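Local coordinates for protein inactive poly [ADP-ribose] polymerase RCD1 (Arabidopsis thaliana, PDB 5NGO) that is an inactive poly(ADP-ribose) polymerase homologue that a downy mildew effector binds to suppress plant immunity, at residues Ala11-Phe16 against Val26-Val31; Gly32-Glu37 against Glu177-Phe182; Leu43-Lys48 against Met170-Phe175; Ala69-Leu74 against Val120-Leu125. One frame throughout, in Å; residues are numbered along the deposited sequence.

Contact 1: residues Ala11-Phe16 against Val26-Val31; sequences AVKKMF and VPVLDV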
# COMPACT_ATOMS: atom_id res chain seq x y z
N ALA A 11 -17.00 1.77 -2.99
CA ALA A 11 -16.24 2.80 -2.28
C ALA A 11 -14.78 2.85 -2.74
O ALA A 11 -14.21 3.93 -2.85
CB ALA A 11 -16.32 2.58 -0.78
N VAL A 12 -14.21 1.68 -3.03
CA VAL A 12 -12.83 1.58 -3.48
C VAL A 12 -12.73 2.22 -4.86
O VAL A 12 -11.83 3.02 -5.10
CB VAL A 12 -12.35 0.10 -3.58
CG1 VAL A 12 -10.95 -0.01 -4.19
CG2 VAL A 12 -12.38 -0.60 -2.27
N LYS A 13 -13.68 1.86 -5.73
CA LYS A 13 -13.80 2.44 -7.07
C LYS A 13 -13.86 3.97 -7.01
O LYS A 13 -13.12 4.65 -7.73
CB LYS A 13 -15.03 1.92 -7.82
CG LYS A 13 -15.05 2.34 -9.29
CD LYS A 13 -16.00 1.53 -10.15
CE LYS A 13 -17.44 1.64 -9.67
NZ LYS A 13 -18.35 0.92 -10.58
N LYS A 14 -14.72 4.48 -6.13
CA LYS A 14 -14.86 5.92 -5.93
C LYS A 14 -13.59 6.58 -5.41
O LYS A 14 -13.20 7.63 -5.92
CB LYS A 14 -16.05 6.21 -5.00
CG LYS A 14 -17.36 6.28 -5.78
CD LYS A 14 -18.60 5.70 -5.08
CE LYS A 14 -19.58 5.15 -6.12
NZ LYS A 14 -21.01 5.32 -5.73
N MET A 15 -12.96 5.98 -4.41
CA MET A 15 -11.63 6.42 -3.93
C MET A 15 -10.62 6.55 -5.07
O MET A 15 -9.88 7.53 -5.13
CB MET A 15 -11.06 5.45 -2.88
CG MET A 15 -11.16 5.94 -1.44
SD MET A 15 -10.16 4.90 -0.35
CE MET A 15 -11.22 3.48 -0.15
N PHE A 16 -10.56 5.55 -5.94
CA PHE A 16 -9.62 5.54 -7.05
C PHE A 16 -9.98 6.59 -8.12
O PHE A 16 -9.08 7.23 -8.68
CB PHE A 16 -9.56 4.15 -7.69
CG PHE A 16 -8.47 4.01 -8.71
CD1 PHE A 16 -7.19 3.67 -8.32
CD2 PHE A 16 -8.72 4.23 -10.06
CE1 PHE A 16 -6.17 3.54 -9.25
CE2 PHE A 16 -7.69 4.11 -10.99
CZ PHE A 16 -6.42 3.76 -10.58
N VAL A 26 -9.62 8.15 -16.72
CA VAL A 26 -9.00 6.96 -16.14
C VAL A 26 -10.06 5.89 -15.95
O VAL A 26 -10.62 5.76 -14.87
CB VAL A 26 -8.25 7.26 -14.81
CG1 VAL A 26 -9.02 8.11 -13.80
CG2 VAL A 26 -7.57 5.95 -14.31
N PRO A 27 -10.34 5.10 -17.00
CA PRO A 27 -11.40 4.10 -16.86
C PRO A 27 -11.01 2.97 -15.92
O PRO A 27 -9.90 2.44 -16.01
CB PRO A 27 -11.61 3.61 -18.30
CG PRO A 27 -10.33 3.89 -19.02
CD PRO A 27 -9.78 5.13 -18.37
N VAL A 28 -11.91 2.65 -15.00
CA VAL A 28 -11.76 1.53 -14.08
C VAL A 28 -12.48 0.34 -14.68
O VAL A 28 -13.70 0.34 -14.77
CB VAL A 28 -12.35 1.86 -12.69
CG1 VAL A 28 -12.34 0.62 -11.80
CG2 VAL A 28 -11.55 2.97 -12.03
N LEU A 29 -11.71 -0.67 -15.07
CA LEU A 29 -12.27 -1.88 -15.65
C LEU A 29 -12.87 -2.82 -14.59
O LEU A 29 -13.87 -3.48 -14.86
CB LEU A 29 -11.21 -2.63 -16.44
CG LEU A 29 -10.46 -1.88 -17.53
CD1 LEU A 29 -9.71 -2.92 -18.40
CD2 LEU A 29 -11.34 -1.04 -18.41
N ASP A 30 -12.26 -2.89 -13.41
CA ASP A 30 -12.66 -3.85 -12.40
C ASP A 30 -12.12 -3.52 -11.02
O ASP A 30 -11.06 -2.92 -10.90
CB ASP A 30 -12.17 -5.28 -12.82
CG ASP A 30 -12.89 -6.40 -12.06
OD1 ASP A 30 -14.07 -6.24 -11.63
OD2 ASP A 30 -12.28 -7.47 -11.92
N VAL A 31 -12.87 -3.90 -9.99
CA VAL A 31 -12.40 -3.84 -8.62
C VAL A 31 -12.67 -5.22 -8.05
O VAL A 31 -13.82 -5.69 -8.03
CB VAL A 31 -13.14 -2.77 -7.80
CG1 VAL A 31 -12.68 -2.79 -6.35
CG2 VAL A 31 -12.90 -1.40 -8.40

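Contact 2: residues Gly32-Glu37 against Glu177-Phe182; sequences GRFSSE and EFVVRF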
# COMPACT_ATOMS: atom_id res chain seq x y z
N GLY A 32 -11.60 -5.86 -7.58
CA GLY A 32 -11.68 -7.19 -7.02
C GLY A 32 -11.21 -7.21 -5.60
O GLY A 32 -10.50 -6.34 -5.19
N ARG A 33 -11.56 -8.28 -4.90
CA ARG A 33 -11.14 -8.51 -3.51
C ARG A 33 -10.62 -9.92 -3.37
O ARG A 33 -11.25 -10.80 -3.89
CB ARG A 33 -12.28 -8.25 -2.56
CG ARG A 33 -11.90 -8.27 -1.07
CD ARG A 33 -13.06 -7.94 -0.12
NE ARG A 33 -14.14 -8.91 -0.31
CZ ARG A 33 -14.24 -10.13 0.25
NH1 ARG A 33 -13.32 -10.59 1.12
NH2 ARG A 33 -15.28 -10.90 -0.06
N PHE A 34 -9.45 -10.10 -2.76
CA PHE A 34 -8.87 -11.41 -2.56
C PHE A 34 -9.67 -12.24 -1.57
O PHE A 34 -9.93 -11.76 -0.50
CB PHE A 34 -7.52 -11.29 -1.87
CG PHE A 34 -6.46 -10.59 -2.68
CD1 PHE A 34 -5.77 -11.28 -3.68
CD2 PHE A 34 -6.11 -9.26 -2.44
CE1 PHE A 34 -4.77 -10.66 -4.42
CE2 PHE A 34 -5.13 -8.63 -3.19
CZ PHE A 34 -4.46 -9.33 -4.19
N SER A 35 -10.13 -13.41 -1.98
CA SER A 35 -11.05 -14.20 -1.19
C SER A 35 -10.57 -15.63 -1.28
O SER A 35 -10.81 -16.31 -2.27
CB SER A 35 -12.51 -14.08 -1.67
OG SER A 35 -13.33 -14.76 -0.74
N SER A 36 -9.90 -16.10 -0.25
CA SER A 36 -9.36 -17.45 -0.17
C SER A 36 -9.00 -17.80 1.26
O SER A 36 -8.99 -16.93 2.11
CB SER A 36 -8.10 -17.59 -1.03
OG SER A 36 -7.02 -16.84 -0.53
N GLU A 37 -8.69 -19.06 1.51
CA GLU A 37 -8.31 -19.49 2.85
C GLU A 37 -7.01 -18.85 3.32
O GLU A 37 -6.87 -18.52 4.50
CB GLU A 37 -8.16 -21.00 2.95
CG GLU A 37 -9.36 -21.81 2.55
CD GLU A 37 -9.20 -23.27 2.86
OE1 GLU A 37 -8.05 -23.77 3.08
OE2 GLU A 37 -10.27 -23.93 2.88
N GLU A 177 -5.72 -5.98 -0.01
CA GLU A 177 -7.12 -6.34 0.07
C GLU A 177 -7.87 -6.29 -1.23
O GLU A 177 -8.68 -7.16 -1.51
CB GLU A 177 -7.82 -5.45 1.10
CG GLU A 177 -9.19 -5.98 1.51
CD GLU A 177 -9.81 -5.30 2.64
OE1 GLU A 177 -9.36 -4.20 3.01
OE2 GLU A 177 -10.80 -5.85 3.18
N PHE A 178 -7.63 -5.25 -2.03
CA PHE A 178 -8.39 -5.00 -3.25
C PHE A 178 -7.44 -4.77 -4.43
O PHE A 178 -6.38 -4.20 -4.25
CB PHE A 178 -9.26 -3.78 -3.12
CG PHE A 178 -10.35 -3.88 -2.08
CD1 PHE A 178 -10.12 -3.51 -0.78
CD2 PHE A 178 -11.65 -4.19 -2.47
CE1 PHE A 178 -11.17 -3.57 0.17
CE2 PHE A 178 -12.68 -4.25 -1.56
CZ PHE A 178 -12.47 -3.92 -0.22
N VAL A 179 -7.83 -5.25 -5.61
CA VAL A 179 -7.13 -4.97 -6.85
C VAL A 179 -8.02 -4.11 -7.75
O VAL A 179 -9.17 -4.48 -8.02
CB VAL A 179 -6.76 -6.25 -7.63
CG1 VAL A 179 -6.01 -5.90 -8.90
CG2 VAL A 179 -5.90 -7.16 -6.75
N VAL A 180 -7.48 -2.99 -8.22
CA VAL A 180 -8.18 -2.11 -9.14
C VAL A 180 -7.49 -2.24 -10.49
O VAL A 180 -6.29 -1.97 -10.60
CB VAL A 180 -8.12 -0.63 -8.66
CG1 VAL A 180 -8.75 0.29 -9.71
CG2 VAL A 180 -8.85 -0.48 -7.34
N ARG A 181 -8.26 -2.66 -11.50
CA ARG A 181 -7.78 -2.74 -12.88
C ARG A 181 -8.20 -1.48 -13.62
O ARG A 181 -9.37 -1.12 -13.59
CB ARG A 181 -8.38 -3.95 -13.59
CG ARG A 181 -7.92 -5.27 -13.02
CD ARG A 181 -8.52 -6.46 -13.74
NE ARG A 181 -8.21 -7.67 -12.98
CZ ARG A 181 -8.43 -8.91 -13.39
NH1 ARG A 181 -8.89 -9.16 -14.61
NH2 ARG A 181 -8.11 -9.91 -12.58
N PHE A 182 -7.25 -0.85 -14.30
CA PHE A 182 -7.51 0.42 -14.97
C PHE A 182 -6.64 0.67 -16.22
O PHE A 182 -5.74 -0.11 -16.53
CB PHE A 182 -7.36 1.57 -13.97
CG PHE A 182 -5.94 1.81 -13.52
CD1 PHE A 182 -5.36 1.01 -12.55
CD2 PHE A 182 -5.20 2.86 -14.05
CE1 PHE A 182 -4.07 1.22 -12.13
CE2 PHE A 182 -3.90 3.08 -13.62
CZ PHE A 182 -3.33 2.26 -12.66
O HOH W 1 -11.38 -8.64 2.95

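Contact 3: residues Leu43-Lys48 against Met170-Phe175; sequences LALFQK and MNTHIF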
# COMPACT_ATOMS: atom_id res chain seq x y z
N LEU A 43 -5.25 -12.20 6.85
CA LEU A 43 -6.01 -11.13 7.50
C LEU A 43 -6.03 -11.33 9.00
O LEU A 43 -5.89 -10.36 9.75
CB LEU A 43 -7.46 -11.09 6.99
CG LEU A 43 -8.35 -9.99 7.57
CD1 LEU A 43 -7.71 -8.61 7.43
CD2 LEU A 43 -9.73 -10.05 6.91
N ALA A 44 -6.21 -12.57 9.45
CA ALA A 44 -6.14 -12.88 10.88
C ALA A 44 -4.77 -12.51 11.47
O ALA A 44 -4.71 -11.95 12.56
CB ALA A 44 -6.47 -14.34 11.12
N LEU A 45 -3.69 -12.80 10.74
CA LEU A 45 -2.34 -12.41 11.17
C LEU A 45 -2.20 -10.90 11.31
O LEU A 45 -1.75 -10.41 12.34
CB LEU A 45 -1.29 -12.93 10.16
CG LEU A 45 0.19 -12.82 10.51
CD1 LEU A 45 0.96 -13.92 9.79
CD2 LEU A 45 0.83 -11.48 10.18
N PHE A 46 -2.61 -10.18 10.28
CA PHE A 46 -2.63 -8.71 10.27
C PHE A 46 -3.44 -8.16 11.45
O PHE A 46 -2.97 -7.26 12.13
CB PHE A 46 -3.21 -8.21 8.92
CG PHE A 46 -3.33 -6.72 8.80
CD1 PHE A 46 -2.27 -5.95 8.36
CD2 PHE A 46 -4.53 -6.07 9.11
CE1 PHE A 46 -2.38 -4.56 8.23
CE2 PHE A 46 -4.65 -4.69 8.98
CZ PHE A 46 -3.57 -3.95 8.54
N GLN A 47 -4.63 -8.71 11.70
CA GLN A 47 -5.48 -8.24 12.81
C GLN A 47 -4.89 -8.51 14.19
O GLN A 47 -5.18 -7.77 15.13
CB GLN A 47 -6.91 -8.81 12.69
CG GLN A 47 -7.73 -8.05 11.65
CD GLN A 47 -9.06 -8.70 11.30
OE1 GLN A 47 -9.26 -9.91 11.48
NE2 GLN A 47 -9.97 -7.90 10.74
N LYS A 48 -4.05 -9.54 14.31
CA LYS A 48 -3.29 -9.74 15.55
C LYS A 48 -2.20 -8.70 15.72
O LYS A 48 -1.96 -8.24 16.82
CB LYS A 48 -2.69 -11.13 15.64
CG LYS A 48 -3.69 -12.17 16.10
CD LYS A 48 -4.16 -12.04 17.56
CE LYS A 48 -5.46 -12.79 17.66
NZ LYS A 48 -6.09 -12.59 19.00
N MET A 170 7.02 -5.75 6.58
CA MET A 170 6.24 -5.86 5.36
C MET A 170 5.15 -6.93 5.43
O MET A 170 4.08 -6.76 4.86
CB MET A 170 7.12 -6.08 4.13
CG MET A 170 7.56 -7.48 3.89
SD MET A 170 8.41 -7.63 2.29
CE MET A 170 9.94 -6.76 2.60
N ASN A 171 5.42 -8.02 6.14
CA ASN A 171 4.46 -9.12 6.25
C ASN A 171 3.50 -9.02 7.42
O ASN A 171 2.45 -9.65 7.39
CB ASN A 171 5.19 -10.46 6.28
CG ASN A 171 5.78 -10.83 4.91
OD1 ASN A 171 5.22 -10.47 3.89
ND2 ASN A 171 6.91 -11.51 4.90
N THR A 172 3.85 -8.22 8.43
CA THR A 172 2.98 -8.00 9.59
C THR A 172 2.07 -6.78 9.45
O THR A 172 0.97 -6.78 9.96
CB THR A 172 3.85 -7.81 10.87
OG1 THR A 172 4.91 -6.88 10.60
CG2 THR A 172 4.46 -9.11 11.31
N HIS A 173 2.54 -5.74 8.77
CA HIS A 173 1.92 -4.41 8.82
C HIS A 173 1.20 -4.02 7.51
O HIS A 173 0.71 -2.89 7.42
CB HIS A 173 3.02 -3.39 9.16
CG HIS A 173 3.48 -3.44 10.59
ND1 HIS A 173 2.85 -2.68 11.53
CD2 HIS A 173 4.52 -4.04 11.22
CE1 HIS A 173 3.44 -2.85 12.71
NE2 HIS A 173 4.46 -3.66 12.54
N ILE A 174 1.12 -4.92 6.53
CA ILE A 174 0.42 -4.64 5.27
C ILE A 174 -0.52 -5.79 4.91
O ILE A 174 -0.08 -6.92 4.82
CB ILE A 174 1.40 -4.42 4.08
CG1 ILE A 174 2.37 -3.29 4.40
CG2 ILE A 174 0.62 -4.11 2.79
CD1 ILE A 174 3.50 -3.14 3.41
N PHE A 175 -1.80 -5.50 4.71
CA PHE A 175 -2.72 -6.49 4.17
C PHE A 175 -3.24 -6.01 2.81
O PHE A 175 -4.04 -5.08 2.76
CB PHE A 175 -3.88 -6.76 5.12
CG PHE A 175 -4.90 -7.69 4.56
CD1 PHE A 175 -4.58 -9.01 4.29
CD2 PHE A 175 -6.17 -7.25 4.25
CE1 PHE A 175 -5.52 -9.88 3.75
CE2 PHE A 175 -7.13 -8.11 3.71
CZ PHE A 175 -6.80 -9.42 3.45

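Contact 4: residues Ala69-Leu74 against Val120-Leu125; sequences AKREVL and VRYMVL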
# COMPACT_ATOMS: atom_id res chain seq x y z
N ALA A 69 1.23 -2.43 -8.63
CA ALA A 69 1.49 -3.84 -8.86
C ALA A 69 1.58 -4.13 -10.35
O ALA A 69 1.68 -3.21 -11.15
CB ALA A 69 0.38 -4.67 -8.21
N LYS A 70 1.58 -5.40 -10.71
CA LYS A 70 1.52 -5.84 -12.09
C LYS A 70 0.81 -7.18 -12.10
O LYS A 70 0.79 -7.87 -11.07
CB LYS A 70 2.92 -5.94 -12.70
CG LYS A 70 3.90 -6.72 -11.83
CD LYS A 70 5.29 -6.64 -12.40
CE LYS A 70 6.36 -6.77 -11.31
NZ LYS A 70 7.73 -6.69 -11.90
N ARG A 71 0.26 -7.56 -13.24
CA ARG A 71 -0.46 -8.84 -13.39
C ARG A 71 0.35 -10.04 -12.84
O ARG A 71 -0.18 -10.87 -12.11
CB ARG A 71 -0.87 -9.07 -14.84
CG ARG A 71 -1.33 -10.49 -15.18
CD ARG A 71 -2.14 -10.53 -16.47
NE ARG A 71 -1.28 -10.49 -17.66
CZ ARG A 71 -0.50 -11.48 -18.10
NH1 ARG A 71 -0.41 -12.65 -17.46
NH2 ARG A 71 0.24 -11.28 -19.19
N GLU A 72 1.64 -10.08 -13.17
CA GLU A 72 2.50 -11.23 -12.85
C GLU A 72 2.68 -11.54 -11.35
O GLU A 72 2.84 -12.71 -10.99
CB GLU A 72 3.87 -11.10 -13.54
CG GLU A 72 3.85 -11.27 -15.07
CD GLU A 72 5.05 -10.65 -15.80
OE1 GLU A 72 6.13 -10.51 -15.18
OE2 GLU A 72 4.91 -10.31 -17.01
N VAL A 73 2.64 -10.53 -10.47
CA VAL A 73 2.85 -10.74 -9.02
C VAL A 73 1.57 -11.02 -8.21
O VAL A 73 1.67 -11.46 -7.07
CB VAL A 73 3.60 -9.53 -8.39
CG1 VAL A 73 2.66 -8.35 -8.14
CG2 VAL A 73 4.35 -9.95 -7.12
N LEU A 74 0.39 -10.79 -8.79
CA LEU A 74 -0.89 -10.96 -8.08
C LEU A 74 -1.10 -12.36 -7.52
O LEU A 74 -1.48 -12.52 -6.36
CB LEU A 74 -2.08 -10.65 -8.99
CG LEU A 74 -2.26 -9.21 -9.49
CD1 LEU A 74 -3.58 -9.14 -10.26
CD2 LEU A 74 -2.25 -8.20 -8.35
N VAL A 120 -3.71 -2.91 -19.73
CA VAL A 120 -4.36 -2.81 -18.43
C VAL A 120 -3.29 -2.68 -17.35
O VAL A 120 -2.24 -3.32 -17.42
CB VAL A 120 -5.30 -4.03 -18.18
CG1 VAL A 120 -5.92 -4.02 -16.80
CG2 VAL A 120 -6.37 -4.14 -19.23
N ARG A 121 -3.60 -1.87 -16.35
CA ARG A 121 -2.73 -1.60 -15.20
C ARG A 121 -3.42 -2.05 -13.92
O ARG A 121 -4.64 -2.20 -13.90
CB ARG A 121 -2.44 -0.11 -15.12
CG ARG A 121 -1.65 0.43 -16.29
CD ARG A 121 -1.63 1.95 -16.23
NE ARG A 121 -1.00 2.54 -17.41
CZ ARG A 121 0.26 2.96 -17.50
NH1 ARG A 121 1.12 2.87 -16.47
NH2 ARG A 121 0.68 3.48 -18.65
N TYR A 122 -2.63 -2.27 -12.88
CA TYR A 122 -3.10 -2.89 -11.64
C TYR A 122 -2.53 -2.17 -10.44
O TYR A 122 -1.32 -2.05 -10.30
CB TYR A 122 -2.68 -4.35 -11.57
CG TYR A 122 -3.13 -5.20 -12.72
CD1 TYR A 122 -2.40 -5.27 -13.89
CD2 TYR A 122 -4.32 -5.94 -12.64
CE1 TYR A 122 -2.82 -6.05 -14.96
CE2 TYR A 122 -4.75 -6.75 -13.69
CZ TYR A 122 -4.00 -6.79 -14.87
OH TYR A 122 -4.38 -7.57 -15.93
N MET A 123 -3.42 -1.73 -9.56
CA MET A 123 -3.05 -1.07 -8.31
C MET A 123 -3.77 -1.79 -7.16
O MET A 123 -4.98 -2.06 -7.26
CB MET A 123 -3.53 0.38 -8.38
CG MET A 123 -3.14 1.24 -7.18
SD MET A 123 -1.67 2.21 -7.40
CE MET A 123 -2.42 3.71 -7.97
N VAL A 124 -3.03 -2.08 -6.09
CA VAL A 124 -3.60 -2.81 -4.95
C VAL A 124 -3.92 -1.83 -3.82
O VAL A 124 -3.07 -1.00 -3.47
CB VAL A 124 -2.62 -3.89 -4.45
CG1 VAL A 124 -3.15 -4.61 -3.23
CG2 VAL A 124 -2.33 -4.90 -5.53
N LEU A 125 -5.13 -1.89 -3.28
CA LEU A 125 -5.48 -1.15 -2.07
C LEU A 125 -5.14 -2.02 -0.86
O LEU A 125 -5.64 -3.14 -0.74
CB LEU A 125 -6.94 -0.74 -2.01
CG LEU A 125 -7.33 0.18 -0.84
CD1 LEU A 125 -6.66 1.51 -1.01
CD2 LEU A 125 -8.81 0.44 -0.78
O HOH W 2 0.23 -2.78 -13.27

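Contact 1: residues Ala11-Phe16 against Val26-Val31
V12, K13 and F16 of the helix meet V28 and V31 of the strand and V26 just before it in a purely apolar contact: no hydrogen bond crosses it, and 273 Å² is buried between the two segments. The axes of the segments 11-16 and 28-31 pass 9.1 Å apart at 142°, so the helix runs roughly antiparallel to the strand but clearly skewed.

F16 has its CG anti to the backbone N (chi1 -171°), which swings the ring out from the helix toward the strand. There CD2 lies 3.7 Å from CG2 of V28, and CE2 lies 3.8 Å from CG2 of V26.

V28 is shared between two helix residues by its two branches. While CG2 goes to F16, CG1 rests against the aliphatic part of K13, 4.1 Å from K13 CG. V31 divides itself in the same way: its CG1 comes to 3.9 Å from CG1 of V12, and its CG2 to 4.0 Å from CB of K13. K13 therefore contributes its aliphatic part here; its chain is extended until chi3, where it bends (60°), and its ammonium has a weak, long ion pair with D10.

Helix 9-19 lies across one face of the sheet, with strand 28-33 at the sheet's border. V12 continues inward onto F178 and V180 of strand 174-182 and L125 of strand 121-129, while the F16 ring meets W66 of strand 62-68 edge-to-face.

Contact 2: residues Gly32-Glu37 against Glu177-Phe182
R33 leaves the strand with its chain extended through chi1 (-172°) and chi2, which lays it over the ring of F178, whose own CG is anti to the carbonyl carbon. CG of R33 stands 4.1 Å above the plane of that ring, displaced toward its rim, and CD lies 4.0 Å from F178 CE2. A bend at chi3 (60°) then turns the guanidinium off the ring, their planes 71° apart.

The pairing beneath is antiparallel. G32 and V179 form a hydrogen-bonded pair, with G32 N to V179 O at 2.8 Å and V179 N to G32 O at 2.9 Å; R33 and F178 form the next, non-hydrogen-bonded pair. F34 N continues the pattern with a longer bond, 3.3 Å, to E177 O. Beyond R33 the F34 ring turns to the other side of the sheet, where its CZ touches CG2 of V179 at 3.7 Å.

E177 and R33 carry opposite charges, R33 NE standing 5.7 Å from E177 OE2. A water accepts a long bond from R33 NH1 and donates to E177 OE2 at 2.9 Å, and the same carboxylate oxygen has a salt bridge to R127. The backbone bonds thus fix the strand register, whereas the charged ends are bridged by a water here; E177, held by R127, would be expected to favour its ionised form.

Contact 3: residues Leu43-Lys48 against Met170-Phe175
The side chains of F46 and F175 cross at about a right angle, and the ring of one takes the side-chain root of the other: CB of F175 sits over a face of the F46 ring, 3.9 Å from its centroid and 19° off the normal. This is a CH-pi contact rather than a ring stack. F46 reaches it with CG anti to the backbone N (chi1 178°), which points the ring from the helix toward the chain at 172-175.

The ring of F175 is in turn covered by L43. The CD1 methyl of L43 lies over one face, 3.9 Å from the F175 centroid and 17° from the normal, again a CH-pi contact. L43 and F46 are three residues apart, so both lie on the same side of the helix, and F175 fits against the two of them: its CB on F46 and its ring on L43.

The rim of F46 faces backbone. H173 O is near the ring plane, 3.6 Å from CE1, and T172 O lies 3.7 Å from CD1. Beside F46 on the helix, L45 places CD2 at 3.7 Å from N171 O and 4.1 Å from T172 CA. No hydrogen bond joins the segments, and 329 Å² is buried between them.

R127 and I129 of strand 121-129 also touch F46, so the ring, projecting from the helix, lies against that strand as well as the 172-175 chain. The arrangement is a helix packed on a beta sheet through aromatic and leucine side chains: here helix 37-57 on the beginning of strand 174-182, within the PARP catalytic-domain fold.

Contact 4: residues Ala69-Leu74 against Val120-Leu125
This is a packing contact between A69 and the short, weakly bonded helix at about 71-74 on one side and strand 121-129 of the central sheet on the other, joined by a single direct hydrogen bond. A69 N donates to Y122 O over 3.1 Å, with an N-H...O angle of 150° and the donor tilted 24° from the carbonyl plane. A water beside it accepts from Y122 N at 2.9 Å and lies 2.6 Å from A69 O, adding a second link between the same two residues.

Y122 supplies the main surface. R71 lies alongside the ring, pointing the same way, with its CA over one face and its CB 3.6 Å from Y122 CE1. L74 crosses the tyrosine at about a right angle, its CD1 4.1 Å from Y122 CD2. Further along the strand, CB of A69 packs against CG2 of V124 at 3.8 Å.

The polar ends are tied down outside the two segments: Y122 OH is hydrogen-bonded to D116, and R71 forms a salt bridge with E117. Strand 121-129 lies between strands 62-68 and 174-182, and on its other face M123 and L125 pack against helix 9-19.

Three of the contacts form one continuous region of the sheet. Strand 28-33 serves contacts 1 and 2, whose centres are 12 Å apart; L29 N to R181 O (2.8 Å) and D30 O to R181 N (2.9 Å) are probable hydrogen bonds, made at a classic beta bulge. Contact 4 uses strand 121-129, the neighbour of 174-182, its centre 10 Å from that of contact 2, with a probable bond from R121 N to F182 O at 2.8 Å. Contact 1 touches contact 4 on the helix-covered face, M15 CE lying 3.9 Å from L125 CD2. Contact 3 is more remote, about 24 Å from contact 1 and 16 Å from contact 2 between centres, but strand 174-182 runs through both contacts 2 and 3.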